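Local coordinates for protein methionine gamma-lyase (Trichomonas vaginalis, PDB 1PFF) that belongs to the Cys/Met metabolism family of pyridoxal-phosphate-dependent enzymes and forms a four-chain assembly in the crystal, at residues H12-A17 against S160-I165; N75-L80 against V106-K111; A249-G254 against D304-L309. All blocks are in the same frame, centred on the assembly; numbering follows the deposited sequence.

Contact 1: residues H12-A17 against S160-I165; sequences HAEACA and SRADII
Ile165 lies across the small side chain of Ala15, its CB 3.8 Å from Ala15 CB. Its two branches divide the neighbouring surface: with CG1 beside the backbone N (chi1 -67°), that carbon comes 3.6 Å from Ala15 O, while CG2 reaches along the strand to Ala17 CB at 4.0 Å. Helix 162-177 thereby rests on strand 15-19, and farther along the helix Val168 and Ile173 continue the cover over Ala17. Beneath this apolar patch, Ala15 and Ser160 form an antiparallel hydrogen-bonded pair. Ala15 N donates to Ser160 O at 3.0 Å, and Ser160 N returns a bond to Ala15 O at 3.1 Å. Ser160 OG turns elsewhere, to Asp137 O.

Glu14, just before the strand, reaches over to the first turn of the helix. Its chain is extended beyond CG and carries OE1 to Ala162 N, 3.0 Å away along an almost straight N-H line (175°), although the donor meets the oxygen from above the carboxylate plane, 46° out of it. A water that donates to Glu14 OE1 accepts from Asp163 N at 3.0 Å, so one carboxylate oxygen serves two successive amides of the first turn, the second through water. Arg161, at the N-cap position, forms a salt bridge with Asp163 of that same turn.

Two main-chain bonds thus set the strand pairing, Ala15 gives Ile165 a methyl group to pack on, and the Glu14 carboxylate would probably favour the helix start by offsetting the positive end of its dipole.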
loop_
_atom_site.group_PDB
_atom_site.type_symbol
_atom_site.label_atom_id
_atom_site.label_comp_id
_atom_site.label_asym_id
_atom_site.label_seq_id
_atom_site.Cartn_x
_atom_site.Cartn_y
_atom_site.Cartn_z
ATOM N N HIS A 12 19.590 -17.166 13.101
ATOM C CA HIS A 12 19.982 -18.585 13.048
ATOM C C HIS A 12 18.911 -19.499 13.647
ATOM O O HIS A 12 19.222 -20.524 14.264
ATOM C CB HIS A 12 21.345 -18.840 13.708
ATOM C CG HIS A 12 22.357 -17.770 13.435
ATOM N ND1 HIS A 12 23.076 -17.158 14.437
ATOM C CD2 HIS A 12 22.760 -17.197 12.275
ATOM C CE1 HIS A 12 23.891 -16.264 13.906
ATOM N NE2 HIS A 12 23.710 -16.258 12.597
ATOM N N ALA A 13 17.657 -19.124 13.427
ATOM C CA ALA A 13 16.505 -19.882 13.910
ATOM C C ALA A 13 16.031 -20.882 12.856
ATOM O O ALA A 13 16.280 -20.702 11.660
ATOM C CB ALA A 13 15.393 -18.932 14.251
ATOM N N GLU A 14 15.327 -21.923 13.302
ATOM C CA GLU A 14 14.648 -22.847 12.392
ATOM C C GLU A 14 13.454 -22.175 11.721
ATOM O O GLU A 14 13.165 -22.415 10.548
ATOM C CB GLU A 14 14.151 -24.082 13.149
ATOM C CG GLU A 14 15.256 -24.938 13.737
ATOM C CD GLU A 14 14.754 -26.221 14.375
ATOM O OE1 GLU A 14 13.574 -26.624 14.162
ATOM O OE2 GLU A 14 15.569 -26.843 15.088
ATOM N N ALA A 15 12.755 -21.332 12.473
ATOM C CA ALA A 15 11.511 -20.734 11.984
ATOM C C ALA A 15 11.221 -19.388 12.646
ATOM O O ALA A 15 11.791 -19.042 13.688
ATOM C CB ALA A 15 10.326 -21.710 12.195
ATOM N N CYS A 16 10.318 -18.634 12.036
ATOM C CA CYS A 16 9.918 -17.356 12.587
ATOM C C CYS A 16 8.436 -17.108 12.323
ATOM O O CYS A 16 7.886 -17.581 11.324
ATOM C CB CYS A 16 10.790 -16.249 12.000
ATOM S SG CYS A 16 10.171 -14.580 12.216
ATOM N N ALA A 17 7.797 -16.411 13.259
ATOM C CA ALA A 17 6.402 -15.997 13.142
ATOM C C ALA A 17 6.353 -14.482 13.279
ATOM O O ALA A 17 6.810 -13.932 14.278
ATOM C CB ALA A 17 5.553 -16.657 14.230
ATOM N N SER A 160 12.302 -19.192 16.717
ATOM C CA SER A 160 12.521 -20.380 17.546
ATOM C C SER A 160 12.618 -21.635 16.676
ATOM O O SER A 160 12.699 -21.537 15.438
ATOM C CB SER A 160 11.388 -20.517 18.585
ATOM O OG SER A 160 11.732 -21.432 19.622
ATOM N N ARG A 161 12.621 -22.799 17.327
ATOM C CA ARG A 161 12.531 -24.098 16.650
ATOM C C ARG A 161 11.205 -24.190 15.909
ATOM O O ARG A 161 10.222 -23.565 16.325
ATOM C CB ARG A 161 12.578 -25.246 17.666
ATOM C CG ARG A 161 13.621 -25.118 18.750
ATOM C CD ARG A 161 13.895 -26.402 19.523
ATOM N NE ARG A 161 12.680 -27.069 19.997
ATOM C CZ ARG A 161 12.231 -27.036 21.251
ATOM N NH1 ARG A 161 12.876 -26.347 22.187
ATOM N NH2 ARG A 161 11.119 -27.692 21.570
ATOM N N ALA A 162 11.170 -24.985 14.839
ATOM C CA ALA A 162 9.964 -25.149 14.018
ATOM C C ALA A 162 8.738 -25.581 14.826
ATOM O O ALA A 162 7.631 -25.053 14.633
ATOM C CB ALA A 162 10.219 -26.126 12.876
ATOM N N ASP A 163 8.936 -26.525 15.739
ATOM C CA ASP A 163 7.814 -27.037 16.517
ATOM C C ASP A 163 7.220 -26.008 17.493
ATOM O O ASP A 163 5.997 -25.937 17.643
ATOM C CB ASP A 163 8.135 -28.403 17.158
ATOM C CG ASP A 163 9.157 -28.333 18.288
ATOM O OD1 ASP A 163 9.869 -27.317 18.456
ATOM O OD2 ASP A 163 9.317 -29.297 19.072
ATOM N N ILE A 164 8.073 -25.195 18.115
ATOM C CA ILE A 164 7.615 -24.061 18.924
ATOM C C ILE A 164 6.859 -23.023 18.073
ATOM O O ILE A 164 5.748 -22.619 18.428
ATOM C CB ILE A 164 8.789 -23.397 19.691
ATOM C CG1 ILE A 164 9.285 -24.323 20.810
ATOM C CG2 ILE A 164 8.352 -22.040 20.288
ATOM C CD1 ILE A 164 10.601 -23.896 21.433
ATOM N N ILE A 165 7.455 -22.606 16.953
ATOM C CA ILE A 165 6.810 -21.635 16.061
ATOM C C ILE A 165 5.481 -22.134 15.500
ATOM O O ILE A 165 4.558 -21.345 15.302
ATOM C CB ILE A 165 7.756 -21.196 14.917
ATOM C CG1 ILE A 165 8.946 -20.387 15.470
ATOM C CG2 ILE A 165 6.973 -20.398 13.849
ATOM C CD1 ILE A 165 8.533 -19.222 16.394
HETATM O O HOH W 1 11.370 -28.293 15.646
#

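Contact 2: residues N75-L80 against V106-K111; sequences NIEKHL and VKQARK
At Asn75 the backbone N comes within 3.2 Å of Gln108 OE1, but the angle is too poor for a hydrogen bond; the side-chain amide nitrogen of Asn75 instead holds Asp69 O. The next two amides do bond to that same oxygen. Ile76 N donates only weakly to Gln108 OE1, 2.9 Å away, with a bent N-H line of 119°. The Ile76 side chain also crosses that of Gln108 at about a right angle, with Ile76 CB 3.3 Å from Gln108 OE1 and its CD1 nearer the NE2 end.

Glu77 N makes the sounder bond to Gln108 OE1, 3.0 Å and 163°, its donor somewhat tilted from the carbonyl plane. The amide oxygen is therefore held by one good bond and one weak one from consecutive N-H groups, and Asp104, one turn back in helix 102-109, accepts from Gln108 NE2, which fixes the rotation of the group. Glu77 has CG between its own backbone N and carbonyl carbon (chi1 56°), which swings the carboxylate over Gln108 CG, nearly perpendicular to the amide, and on to Lys111. There OE1 forms a salt bridge with Lys111 NZ on the syn side; the modelled separation is short and its exact value doubtful. Leu80 closes the segment, CD1 lying 3.6 Å from Gln108 O and 3.8 Å from Lys111 CB.

Ile76 and Ala109 both rest on Val87 of strand 84-90, placing the two segments side by side on one face of the seven-stranded mixed sheet. Helix 102-109 is the crossover of the beta-alpha-beta unit joining parallel strands 84-90 and 116-120, as in the alpha/beta domain of fold-type I PLP enzymes.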
loop_
_atom_site.group_PDB
_atom_site.type_symbol
_atom_site.label_atom_id
_atom_site.label_comp_id
_atom_site.label_asym_id
_atom_site.label_seq_id
_atom_site.Cartn_x
_atom_site.Cartn_y
_atom_site.Cartn_z
ATOM N N ASN A 75 20.620 -15.666 40.619
ATOM C CA ASN A 75 19.255 -15.245 40.940
ATOM C C ASN A 75 18.152 -16.020 40.218
ATOM O O ASN A 75 17.089 -16.265 40.794
ATOM C CB ASN A 75 19.066 -13.737 40.743
ATOM C CG ASN A 75 18.145 -13.124 41.788
ATOM O OD1 ASN A 75 17.693 -13.805 42.709
ATOM N ND2 ASN A 75 17.852 -11.843 41.641
ATOM N N ILE A 76 18.408 -16.409 38.970
ATOM C CA ILE A 76 17.452 -17.207 38.209
ATOM C C ILE A 76 17.304 -18.604 38.810
ATOM O O ILE A 76 16.187 -19.036 39.081
ATOM C CB ILE A 76 17.851 -17.283 36.704
ATOM C CG1 ILE A 76 17.723 -15.904 36.048
ATOM C CG2 ILE A 76 16.985 -18.309 35.944
ATOM C CD1 ILE A 76 18.495 -15.780 34.748
ATOM N N GLU A 77 18.421 -19.298 39.031
ATOM C CA GLU A 77 18.345 -20.686 39.509
ATOM C C GLU A 77 17.723 -20.723 40.898
ATOM O O GLU A 77 16.984 -21.644 41.233
ATOM C CB GLU A 77 19.706 -21.397 39.462
ATOM C CG GLU A 77 20.826 -20.699 40.223
ATOM C CD GLU A 77 22.208 -21.252 39.901
ATOM O OE1 GLU A 77 22.398 -21.905 38.853
ATOM O OE2 GLU A 77 23.121 -21.014 40.700
ATOM N N LYS A 78 18.014 -19.688 41.681
ATOM C CA LYS A 78 17.459 -19.513 43.019
ATOM C C LYS A 78 15.932 -19.451 43.024
ATOM O O LYS A 78 15.307 -19.886 43.985
ATOM C CB LYS A 78 18.031 -18.248 43.670
ATOM C CG LYS A 78 17.810 -18.163 45.172
ATOM C CD LYS A 78 17.565 -16.738 45.643
ATOM C CE LYS A 78 18.823 -15.902 45.515
ATOM N NZ LYS A 78 18.546 -14.460 45.736
ATOM N N HIS A 79 15.335 -18.922 41.955
ATOM C CA HIS A 79 13.885 -18.716 41.914
ATOM C C HIS A 79 13.100 -19.817 41.206
ATOM O O HIS A 79 11.893 -19.689 41.020
ATOM C CB HIS A 79 13.554 -17.342 41.313
ATOM C CG HIS A 79 13.819 -16.208 42.252
ATOM N ND1 HIS A 79 12.853 -15.701 43.097
ATOM C CD2 HIS A 79 14.948 -15.502 42.501
ATOM C CE1 HIS A 79 13.374 -14.721 43.814
ATOM N NE2 HIS A 79 14.643 -14.580 43.472
ATOM N N LEU A 80 13.786 -20.892 40.828
ATOM C CA LEU A 80 13.155 -22.011 40.131
ATOM C C LEU A 80 12.216 -22.750 41.072
ATOM O O LEU A 80 12.553 -22.973 42.235
ATOM C CB LEU A 80 14.212 -22.971 39.567
ATOM C CG LEU A 80 15.116 -22.454 38.441
ATOM C CD1 LEU A 80 16.210 -23.461 38.126
ATOM C CD2 LEU A 80 14.341 -22.068 37.159
ATOM N N VAL A 106 20.806 -18.780 30.648
ATOM C CA VAL A 106 20.408 -20.085 30.128
ATOM C C VAL A 106 20.912 -21.206 31.031
ATOM O O VAL A 106 20.147 -22.100 31.407
ATOM C CB VAL A 106 20.897 -20.293 28.677
ATOM C CG1 VAL A 106 20.625 -21.735 28.215
ATOM C CG2 VAL A 106 20.216 -19.272 27.745
ATOM N N LYS A 107 22.186 -21.132 31.411
ATOM C CA LYS A 107 22.791 -22.161 32.257
ATOM C C LYS A 107 22.058 -22.299 33.586
ATOM O O LYS A 107 21.851 -23.413 34.067
ATOM C CB LYS A 107 24.284 -21.897 32.474
ATOM C CG LYS A 107 25.149 -22.285 31.254
ATOM C CD LYS A 107 26.641 -22.255 31.600
ATOM C CE LYS A 107 27.497 -21.754 30.438
ATOM N NZ LYS A 107 28.969 -21.816 30.768
ATOM N N GLN A 108 21.645 -21.167 34.159
ATOM C CA GLN A 108 20.840 -21.180 35.379
ATOM C C GLN A 108 19.481 -21.838 35.169
ATOM O O GLN A 108 19.050 -22.652 35.984
ATOM C CB GLN A 108 20.631 -19.769 35.906
ATOM C CG GLN A 108 21.869 -19.142 36.545
ATOM C CD GLN A 108 21.536 -17.797 37.132
ATOM O OE1 GLN A 108 20.804 -17.729 38.117
ATOM N NE2 GLN A 108 22.016 -16.720 36.499
ATOM N N ALA A 109 18.798 -21.468 34.089
ATOM C CA ALA A 109 17.501 -22.053 33.769
ATOM C C ALA A 109 17.612 -23.557 33.530
ATOM O O ALA A 109 16.667 -24.294 33.813
ATOM C CB ALA A 109 16.885 -21.360 32.556
ATOM N N ARG A 110 18.760 -24.016 33.028
ATOM C CA ARG A 110 18.959 -25.447 32.783
ATOM C C ARG A 110 19.176 -26.271 34.063
ATOM O O ARG A 110 19.351 -27.492 33.989
ATOM C CB ARG A 110 20.095 -25.704 31.774
ATOM C CG ARG A 110 19.858 -25.135 30.367
ATOM C CD ARG A 110 18.561 -25.548 29.674
ATOM N NE ARG A 110 18.361 -24.729 28.475
ATOM C CZ ARG A 110 17.242 -24.096 28.145
ATOM N NH1 ARG A 110 16.158 -24.183 28.906
ATOM N NH2 ARG A 110 17.210 -23.363 27.034
ATOM N N LYS A 111 19.165 -25.612 35.225
ATOM C CA LYS A 111 19.155 -26.321 36.513
ATOM C C LYS A 111 17.817 -27.036 36.730
ATOM O O LYS A 111 17.627 -27.738 37.722
ATOM C CB LYS A 111 19.457 -25.375 37.679
ATOM C CG LYS A 111 20.847 -24.739 37.650
ATOM C CD LYS A 111 21.941 -25.726 37.980
ATOM C CE LYS A 111 23.297 -25.186 37.550
ATOM N NZ LYS A 111 23.713 -24.006 38.356
#

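Contact 3: residues A249-G254 against D304-L309; sequences AFDVDG and DNLIRL
Phe250 and Ile307 face each other as an antiparallel hydrogen-bonded pair, and both halves of the exchange are satisfied. Phe250 N donates to Ile307 O at 3.0 Å in the carbonyl plane; Ile307 N returns to Phe250 O at 2.9 Å, almost straight at 172°. Beyond them Val252 N reaches Asn305 O at 3.2 Å, prolonging the exchange past the Asp251-Leu306 pair. Ala249 and Asp251, at non-hydrogen-bonded positions opposite Arg308 and Leu306, turn their backbone bonds outward to Tyr224 and to Lys221 and Lys222; the Arg308 backbone likewise bonds to Gln282 on the other flank. Ala249 CA makes a CA-H...O contact of 3.2 Å with Ile307 O. Asp251 OD2 is taken by Tyr224 OH, while OD1 lies 3.5 Å from Leu306 CD1, an apolar neighbour. Asp304 pairs with Arg297.

On the Phe250 side of the sheet the ring receives Ile307 over one face: a CH-pi contact with Ile307 CB 4.2 Å from the ring centroid and 16° off the normal. Ile307 CD1 also meets Val252 CG2 at 3.9 Å, and Ala258 and Leu327 bring helices 255-263 and 316-328 onto this patch.

Main-chain bonds thus set the strand register, while the aromatic-aliphatic face binds the five-stranded sheet to its helices.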
loop_
_atom_site.group_PDB
_atom_site.type_symbol
_atom_site.label_atom_id
_atom_site.label_comp_id
_atom_site.label_asym_id
_atom_site.label_seq_id
_atom_site.Cartn_x
_atom_site.Cartn_y
_atom_site.Cartn_z
ATOM N N ALA A 249 21.327 6.037 27.973
ATOM C CA ALA A 249 20.628 6.846 28.954
ATOM C C ALA A 249 21.666 7.603 29.759
ATOM O O ALA A 249 22.833 7.215 29.813
ATOM C CB ALA A 249 19.719 5.998 29.838
ATOM N N PHE A 250 21.256 8.717 30.344
ATOM C CA PHE A 250 22.151 9.475 31.200
ATOM C C PHE A 250 21.378 10.313 32.194
ATOM O O PHE A 250 20.236 10.725 31.929
ATOM C CB PHE A 250 23.176 10.311 30.403
ATOM C CG PHE A 250 22.572 11.363 29.520
ATOM C CD1 PHE A 250 22.139 11.049 28.231
ATOM C CD2 PHE A 250 22.483 12.688 29.953
ATOM C CE1 PHE A 250 21.593 12.044 27.396
ATOM C CE2 PHE A 250 21.934 13.685 29.126
ATOM C CZ PHE A 250 21.496 13.357 27.852
ATOM N N ASP A 251 22.004 10.522 33.350
ATOM C CA ASP A 251 21.479 11.423 34.362
ATOM C C ASP A 251 21.998 12.831 34.153
ATOM O O ASP A 251 23.188 13.049 33.891
ATOM C CB ASP A 251 21.849 10.954 35.770
ATOM C CG ASP A 251 21.127 9.693 36.172
ATOM O OD1 ASP A 251 20.036 9.415 35.614
ATOM O OD2 ASP A 251 21.589 8.911 37.031
ATOM N N VAL A 252 21.080 13.783 34.248
ATOM C CA VAL A 252 21.458 15.155 34.526
ATOM C C VAL A 252 20.977 15.475 35.944
ATOM O O VAL A 252 20.368 14.642 36.632
ATOM C CB VAL A 252 20.906 16.181 33.507
ATOM C CG1 VAL A 252 21.540 15.981 32.117
ATOM C CG2 VAL A 252 19.372 16.147 33.444
ATOM N N ASP A 253 21.429 16.891 36.633
ATOM C CA ASP A 253 21.090 17.236 38.000
ATOM C C ASP A 253 19.633 17.690 38.098
ATOM O O ASP A 253 19.359 18.884 38.201
ATOM C CB ASP A 253 22.042 18.319 38.482
ATOM C CG ASP A 253 22.030 18.479 39.976
ATOM O OD1 ASP A 253 21.368 17.678 40.674
ATOM O OD2 ASP A 253 22.668 19.390 40.537
ATOM N N GLY A 254 18.704 16.733 38.073
ATOM C CA GLY A 254 17.300 17.037 38.330
ATOM C C GLY A 254 16.384 17.196 37.130
ATOM O O GLY A 254 16.834 17.443 36.012
ATOM N N ASP A 304 13.702 10.835 38.162
ATOM C CA ASP A 304 13.431 12.104 37.498
ATOM C C ASP A 304 14.688 12.728 36.895
ATOM O O ASP A 304 14.603 13.775 36.247
ATOM C CB ASP A 304 12.795 13.098 38.479
ATOM C CG ASP A 304 11.335 12.782 38.791
ATOM O OD1 ASP A 304 10.798 11.743 38.333
ATOM O OD2 ASP A 304 10.645 13.531 39.502
ATOM N N ASN A 305 15.844 12.100 37.122
ATOM C CA ASN A 305 17.109 12.558 36.538
ATOM C C ASN A 305 17.317 12.054 35.103
ATOM O O ASN A 305 18.116 12.628 34.353
ATOM C CB ASN A 305 18.306 12.085 37.376
ATOM C CG ASN A 305 18.301 12.613 38.803
ATOM O OD1 ASN A 305 18.718 11.904 39.731
ATOM N ND2 ASN A 305 17.875 13.860 38.990
ATOM N N LEU A 306 16.612 10.979 34.740
ATOM C CA LEU A 306 16.958 10.172 33.564
ATOM C C LEU A 306 16.472 10.694 32.209
ATOM O O LEU A 306 15.292 10.968 32.026
ATOM C CB LEU A 306 16.494 8.725 33.741
ATOM C CG LEU A 306 17.142 7.735 32.761
ATOM C CD1 LEU A 306 18.568 7.388 33.189
ATOM C CD2 LEU A 306 16.285 6.484 32.623
ATOM N N ILE A 307 17.411 10.813 31.268
ATOM C CA ILE A 307 17.112 11.086 29.865
ATOM C C ILE A 307 17.469 9.846 29.039
ATOM O O ILE A 307 18.518 9.237 29.252
ATOM C CB ILE A 307 17.911 12.317 29.361
ATOM C CG1 ILE A 307 17.427 13.593 30.045
ATOM C CG2 ILE A 307 17.775 12.463 27.839
ATOM C CD1 ILE A 307 18.386 14.770 29.932
ATOM N N ARG A 308 16.588 9.463 28.116
ATOM C CA ARG A 308 16.857 8.332 27.228
ATOM C C ARG A 308 17.081 8.863 25.834
ATOM O O ARG A 308 16.282 9.668 25.325
ATOM C CB ARG A 308 15.684 7.358 27.198
ATOM C CG ARG A 308 15.495 6.514 28.448
ATOM C CD ARG A 308 14.289 5.580 28.352
ATOM N NE ARG A 308 14.563 4.370 27.574
ATOM C CZ ARG A 308 13.760 3.872 26.633
ATOM N NH1 ARG A 308 12.611 4.473 26.330
ATOM N NH2 ARG A 308 14.103 2.765 25.987
ATOM N N LEU A 309 18.161 8.399 25.214
ATOM C CA LEU A 309 18.554 8.858 23.893
ATOM C C LEU A 309 18.700 7.662 22.962
ATOM O O LEU A 309 19.458 6.727 23.247
ATOM C CB LEU A 309 19.870 9.645 23.981
ATOM C CG LEU A 309 20.631 9.958 22.684
ATOM C CD1 LEU A 309 19.799 10.843 21.740
ATOM C CD2 LEU A 309 21.963 10.619 23.011
#

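In the fold
Contacts 1 and 2 both lie at the seven-stranded sheet: contact 1, at its edge, joins strand 15-19 to the end of strand 156-160 and the helix that follows, whereas contact 2 sits in the helical layer over strand 84-90. Contact 3 joins neighbouring strands inside the separate five-stranded sheet, its centre about 38 Å from that of contact 1, on the opposite side of the chain's centre. All three are partly buried; contacts 1 and 2 carry exposed charged residues, Glu14 and Lys111. Chemistry follows place: strand pairing dominates contact 3, contact 1 combines a single antiparallel beta bridge with a carboxylate at a helix start, and contact 2 relies on a side-chain amide and a peripheral salt bridge.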